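Local coordinates for protein putative ribose 5-phosphate isomerase (PDB 6FXW) that probably interconverts ribose 5-phosphate and ribulose 5-phosphate in the pentose phosphate pathway, as a type B isomerase of the LacAB/RpiB family, at residues Arg86-Ala91 / Asn107-Cys112; Lys6-Gly11 / Ala65-Leu70. One frame throughout, in Å; residues are numbered along the deposited sequence. Where two conformers were deposited one is given.

Interaction 1 (Arg86-Ala91 / Asn107-Cys112); sequences RGIRAA and NAHILC. With SO4 (sulfate ion), chain C.
Arg89 and His109 meet just ahead of two parallel strands and share a sulfate, probably from the crystallisation liquor. His109 turns its ring so that ND1 accepts the backbone N-H of Arg89 (N to ND1 2.9 Å), while NE2 donates an almost straight bond (169°) to sulfate O2 at the ring edge. Arg89 reaches the same ion with NH1 on O4 and NH2 on O1. Its chain, bent at chi3 (-60°), carries the guanidinium to CE1 of His109, which lies over one guanidinium face, toward the rim, 3.6 Å from Arg89 CZ; the planes stand 49° apart. Asn107 O accepts from Arg89 NH2 at 2.8 Å near the guanidinium edge, tilted from its plane, and weakly from NE, which also bonds Asn106 O. Asn107, with positive phi just after helix 96-104, keeps OD1 on Arg103.

Beyond this polar end Arg89 O takes the N-H of Ile110 and, weakly, of His109; the strands then pair in parallel, Ala91 N meeting Ile110 O and Cys112 N meeting Ala91 O, each at 2.8 Å. Ile88 CG2 touches Ile110 CD1 at 3.7 Å, and both side chains pack on Cys57 and Ile60 of helix 49-61. Ala91 CB lies against Ala108 CB, with Ile76 of the second subunit packing on Ala91. Strands 90-92 and 110-114, joined through helix 96-104, form a beta-alpha-beta unit, with helix 120-131 behind Ala108 and Leu111.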
loop_
_atom_site.group_PDB
_atom_site.type_symbol
_atom_site.label_atom_id
_atom_site.label_comp_id
_atom_site.label_asym_id
_atom_site.label_seq_id
_atom_site.Cartn_x
_atom_site.Cartn_y
_atom_site.Cartn_z
ATOM N N ARG A 86 23.377 -11.053 -13.951
ATOM C CA ARG A 86 23.730 -12.279 -13.291
ATOM C C ARG A 86 24.289 -12.046 -11.903
ATOM O O ARG A 86 25.153 -11.194 -11.732
ATOM C CB ARG A 86 24.805 -12.986 -14.174
ATOM C CG ARG A 86 25.319 -14.294 -13.616
ATOM C CD ARG A 86 26.295 -14.965 -14.613
ATOM N NE ARG A 86 26.719 -16.283 -14.130
ATOM C CZ ARG A 86 27.874 -16.551 -13.504
ATOM N NH1 ARG A 86 28.147 -17.803 -13.134
ATOM N NH2 ARG A 86 28.778 -15.592 -13.247
ATOM N N GLY A 87 23.824 -12.756 -10.920
ATOM C CA GLY A 87 24.318 -12.690 -9.579
ATOM C C GLY A 87 23.544 -11.700 -8.682
ATOM O O GLY A 87 23.922 -11.541 -7.544
ATOM N N ILE A 88 22.597 -10.959 -9.273
ATOM C CA ILE A 88 21.830 -9.964 -8.520
ATOM C C ILE A 88 20.416 -10.392 -8.336
ATOM O O ILE A 88 19.763 -10.879 -9.274
ATOM C CB ILE A 88 21.808 -8.644 -9.291
ATOM C CG1 ILE A 88 23.196 -8.010 -9.420
ATOM C CG2 ILE A 88 20.807 -7.561 -8.752
ATOM C CD1 ILE A 88 23.785 -7.556 -8.126
ATOM N N ARG A 89 19.913 -10.216 -7.129
ATOM C CA ARG A 89 18.480 -10.356 -6.825
ATOM C C ARG A 89 18.031 -8.972 -6.356
ATOM O O ARG A 89 18.513 -8.422 -5.338
ATOM C CB ARG A 89 18.263 -11.356 -5.727
ATOM C CG ARG A 89 18.607 -12.820 -6.144
ATOM C CD ARG A 89 18.345 -13.873 -5.047
ATOM N NE ARG A 89 19.101 -13.647 -3.851
ATOM C CZ ARG A 89 20.400 -14.009 -3.715
ATOM N NH1 ARG A 89 21.035 -14.644 -4.739
ATOM N NH2 ARG A 89 21.049 -13.715 -2.610
ATOM N N ALA A 90 17.030 -8.450 -7.033
ATOM C CA ALA A 90 16.497 -7.066 -6.847
ATOM C C ALA A 90 15.046 -7.172 -6.462
ATOM O O ALA A 90 14.232 -7.796 -7.156
ATOM C CB ALA A 90 16.710 -6.227 -8.038
ATOM N N ALA A 91 14.682 -6.542 -5.346
ATOM C CA ALA A 91 13.329 -6.645 -4.790
ATOM C C ALA A 91 12.590 -5.344 -4.783
ATOM O O ALA A 91 13.019 -4.360 -4.102
ATOM C CB ALA A 91 13.391 -7.132 -3.359
ATOM N N ASN A 107 16.779 -12.909 0.242
ATOM C CA ASN A 107 18.139 -12.487 0.438
ATOM C C ASN A 107 18.539 -11.521 -0.669
ATOM O O ASN A 107 19.592 -11.632 -1.331
ATOM C CB ASN A 107 19.066 -13.708 0.462
ATOM C CG ASN A 107 20.453 -13.371 0.985
ATOM O OD1 ASN A 107 20.712 -12.269 1.435
ATOM N ND2 ASN A 107 21.367 -14.348 0.854
ATOM N N ALA A 108 17.749 -10.466 -0.918
ATOM C CA ALA A 108 17.959 -9.574 -2.050
ATOM C C ALA A 108 19.165 -8.663 -1.852
ATOM O O ALA A 108 19.437 -8.194 -0.717
ATOM C CB ALA A 108 16.758 -8.649 -2.274
ATOM N N HIS A 109 19.908 -8.469 -2.899
ATOM C CA HIS A 109 21.003 -7.491 -2.919
ATOM C C HIS A 109 20.590 -6.086 -3.060
ATOM O O HIS A 109 21.292 -5.178 -2.584
ATOM C CB HIS A 109 21.970 -7.757 -4.096
ATOM C CG HIS A 109 22.490 -9.147 -4.175
ATOM N ND1 HIS A 109 21.798 -10.137 -4.874
ATOM C CD2 HIS A 109 23.605 -9.756 -3.643
ATOM C CE1 HIS A 109 22.478 -11.286 -4.769
ATOM N NE2 HIS A 109 23.576 -11.097 -4.022
ATOM N N ILE A 110 19.466 -5.862 -3.755
ATOM C CA ILE A 110 19.031 -4.495 -4.172
ATOM C C ILE A 110 17.590 -4.298 -3.777
ATOM O O ILE A 110 16.755 -5.191 -4.009
ATOM C CB ILE A 110 19.243 -4.252 -5.676
ATOM C CG1 ILE A 110 20.770 -4.346 -6.049
ATOM C CG2 ILE A 110 18.670 -2.877 -6.078
ATOM C CD1 ILE A 110 21.064 -4.100 -7.473
ATOM N N LEU A 111 17.342 -3.172 -3.166
ATOM C CA LEU A 111 16.022 -2.682 -2.824
ATOM C C LEU A 111 15.601 -1.780 -3.984
ATOM O O LEU A 111 16.305 -0.788 -4.284
ATOM C CB LEU A 111 16.101 -1.907 -1.567
ATOM C CG LEU A 111 14.933 -0.983 -1.199
ATOM C CD1 LEU A 111 13.630 -1.818 -0.996
ATOM C CD2 LEU A 111 15.317 -0.152 0.008
ATOM N N CYS A 112 14.398 -1.987 -4.556
ATOM C CA CYS A 112 13.841 -1.129 -5.588
ATOM C C CYS A 112 12.583 -0.450 -5.041
ATOM O O CYS A 112 11.744 -1.112 -4.478
ATOM C CB CYS A 112 13.504 -1.934 -6.801
ATOM S SG CYS A 112 14.941 -2.710 -7.571
HETATM S S SO4 C . 24.657 -14.441 -3.246
HETATM O O1 SO4 C . 23.864 -14.140 -2.008
HETATM O O2 SO4 C . 25.404 -13.170 -3.651
HETATM O O3 SO4 C . 25.639 -15.526 -2.880
HETATM O O4 SO4 C . 23.882 -15.009 -4.386
#

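Interaction 2 (Lys6-Gly11 / Ala65-Leu70); sequences KRVALG and ADTGIL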
loop_
_atom_site.group_PDB
_atom_site.type_symbol
_atom_site.label_atom_id
_atom_site.label_comp_id
_atom_site.label_asym_id
_atom_site.label_seq_id
_atom_site.Cartn_x
_atom_site.Cartn_y
_atom_site.Cartn_z
ATOM N N LYS A 6 26.631 -1.728 6.237
ATOM C CA LYS A 6 26.804 -2.055 4.836
ATOM C C LYS A 6 27.218 -0.863 4.004
ATOM O O LYS A 6 26.903 0.292 4.328
ATOM C CB LYS A 6 25.392 -2.399 4.269
ATOM C CG LYS A 6 24.612 -3.581 4.862
ATOM C CD LYS A 6 25.387 -4.868 4.687
ATOM C CE LYS A 6 24.512 -6.074 4.347
ATOM N NZ LYS A 6 23.174 -6.062 5.022
ATOM N N ARG A 7 27.918 -1.151 2.915
ATOM C CA ARG A 7 28.294 -0.152 1.901
ATOM C C ARG A 7 27.178 -0.130 0.860
ATOM O O ARG A 7 26.927 -1.176 0.275
ATOM C CB ARG A 7 29.588 -0.449 1.209
ATOM C CG ARG A 7 30.744 -0.177 2.144
ATOM C CD ARG A 7 32.066 -0.575 1.462
ATOM N NE ARG A 7 32.377 0.083 0.224
ATOM C CZ ARG A 7 32.987 1.303 0.144
ATOM N NH1 ARG A 7 33.329 1.995 1.243
ATOM N NH2 ARG A 7 33.314 1.834 -1.013
ATOM N N VAL A 8 26.531 1.018 0.716
ATOM C CA VAL A 8 25.263 1.127 -0.062
ATOM C C VAL A 8 25.530 1.952 -1.313
ATOM O O VAL A 8 25.979 3.135 -1.241
ATOM C CB VAL A 8 24.167 1.751 0.800
ATOM C CG1 VAL A 8 22.904 1.917 -0.091
ATOM C CG2 VAL A 8 23.913 0.943 2.078
ATOM N N ALA A 9 25.182 1.428 -2.467
ATOM C CA ALA A 9 25.119 2.175 -3.694
ATOM C C ALA A 9 23.652 2.562 -3.987
ATOM O O ALA A 9 22.812 1.678 -4.084
ATOM C CB ALA A 9 25.666 1.343 -4.852
ATOM N N LEU A 10 23.438 3.838 -4.161
ATOM C CA LEU A 10 22.093 4.393 -4.402
ATOM C C LEU A 10 22.061 4.889 -5.825
ATOM O O LEU A 10 22.836 5.810 -6.179
ATOM C CB LEU A 10 21.785 5.556 -3.452
ATOM C CG LEU A 10 20.541 6.360 -3.780
ATOM C CD1 LEU A 10 19.305 5.523 -3.507
ATOM C CD2 LEU A 10 20.421 7.652 -2.951
ATOM N N GLY A 11 21.173 4.377 -6.651
ATOM C CA GLY A 11 20.996 4.859 -8.031
ATOM C C GLY A 11 19.567 5.270 -8.271
ATOM O O GLY A 11 18.633 4.738 -7.653
ATOM N N ALA A 65 30.302 -2.047 -3.464
ATOM C CA ALA A 65 29.214 -1.881 -2.527
ATOM C C ALA A 65 28.733 -3.276 -2.167
ATOM O O ALA A 65 28.955 -4.201 -2.945
ATOM C CB ALA A 65 28.054 -1.090 -3.146
ATOM N N ASP A 66 28.055 -3.382 -0.991
ATOM C CA ASP A 66 27.499 -4.589 -0.520
ATOM C C ASP A 66 26.059 -4.724 -0.895
ATOM O O ASP A 66 25.520 -5.887 -0.988
ATOM C CB ASP A 66 27.517 -4.547 1.052
ATOM C CG ASP A 66 28.910 -4.569 1.591
ATOM O OD1 ASP A 66 29.748 -5.418 1.145
ATOM O OD2 ASP A 66 29.164 -3.708 2.383
ATOM N N THR A 67 25.400 -3.604 -1.051
ATOM C CA THR A 67 23.922 -3.604 -1.204
ATOM C C THR A 67 23.566 -2.407 -2.027
ATOM O O THR A 67 24.353 -1.430 -2.137
ATOM C CB THR A 67 23.165 -3.716 0.153
ATOM O OG1 THR A 67 21.737 -3.598 -0.048
ATOM C CG2 THR A 67 23.525 -2.646 1.066
ATOM N N GLY A 68 22.424 -2.416 -2.693
ATOM C CA GLY A 68 22.040 -1.330 -3.503
ATOM C C GLY A 68 20.618 -0.867 -3.234
ATOM O O GLY A 68 19.795 -1.668 -2.717
ATOM N N ILE A 69 20.347 0.380 -3.538
ATOM C CA ILE A 69 18.976 0.917 -3.543
ATOM C C ILE A 69 18.774 1.544 -4.887
ATOM O O ILE A 69 19.569 2.413 -5.265
ATOM C CB ILE A 69 18.810 1.911 -2.396
ATOM C CG1 ILE A 69 19.079 1.221 -1.044
ATOM C CG2 ILE A 69 17.422 2.468 -2.432
ATOM C CD1 ILE A 69 19.054 2.185 0.158
ATOM N N LEU A 70 17.700 1.230 -5.606
ATOM C CA LEU A 70 17.383 1.777 -6.888
ATOM C C LEU A 70 15.996 2.433 -6.830
ATOM O O LEU A 70 15.065 1.832 -6.317
ATOM C CB LEU A 70 17.413 0.719 -7.970
ATOM C CG LEU A 70 18.796 0.198 -8.327
ATOM C CD1 LEU A 70 18.686 -0.968 -9.289
ATOM C CD2 LEU A 70 19.593 1.310 -8.951
#
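Two neighbouring parallel strands of the central five-stranded sheet, 6-12 and 67-72, meet here in the alpha/beta fold of the RpiB family. The pairing begins with a side chain standing in for backbone. Asp66, still in the loop, holds both the N-H and the C=O of Arg7: OD2 accepts the Arg7 N-H at 2.9 Å on its anti side, 18° out of the carboxylate plane, and Asp66 N donates to Arg7 O at 2.8 Å. The Asp66 CG sits beside its own backbone N (chi1 -67°), which carries the carboxylate back to the start of strand 6-12. Arg7 O also takes the N-H of Thr67, nearly along the C=O axis, so two donors grip one carbonyl. The Arg7 guanidinium turns elsewhere, its NE bonding Glu64 O.

Regular pairing then follows: Ala9 N to Thr67 O, Ile69 N to Ala9 O at 2.8 Å, and Gly11 N to Ile69 O at 2.9 Å. On the face of Val8 and Leu10, in the conformer of Thr67 given, its CG2 lies between Lys6 CB and Val8 CG2, 3.7 Å from each, while its OG1 bonds His109 O. Farther along, Leu10 CD1 lies 3.7 Å from Ile69 CG2, and Val8 CG1 meets Ile69 CD1. Helices 20-29 and 120-131 cover this face. On the other, Ala9 CB meets Ala65 CB and helix 49-61 packs over Ala9 and Leu70. The chemistry thus divides along the strands: a carboxylate orders the entrance, and backbone bonds between apolar layers hold the buried remainder.

In the fold
Interactions 1 and 2 belong to one parallel sheet and are joined where strands 110-114 and 67-72 lie side by side: Leu111 N and Gly68 O are 2.9 Å apart, a probable hydrogen bond, and Ile110 packs on Leu70. Both are mainly buried, with their centres about 10 Å apart. Interaction 2 is a longer ladder inside the sheet, with no other subunit touching its segments; interaction 1 lies at the sheet border within the chain, where strand 90-92 is outermost and the second subunit packs on Arg89 and Ala91. Each begins with a polar side chain that binds partner backbone, a carboxylate in 65-70 but an imidazole in 107-112, and at the imidazole a bound sulfate is held as well.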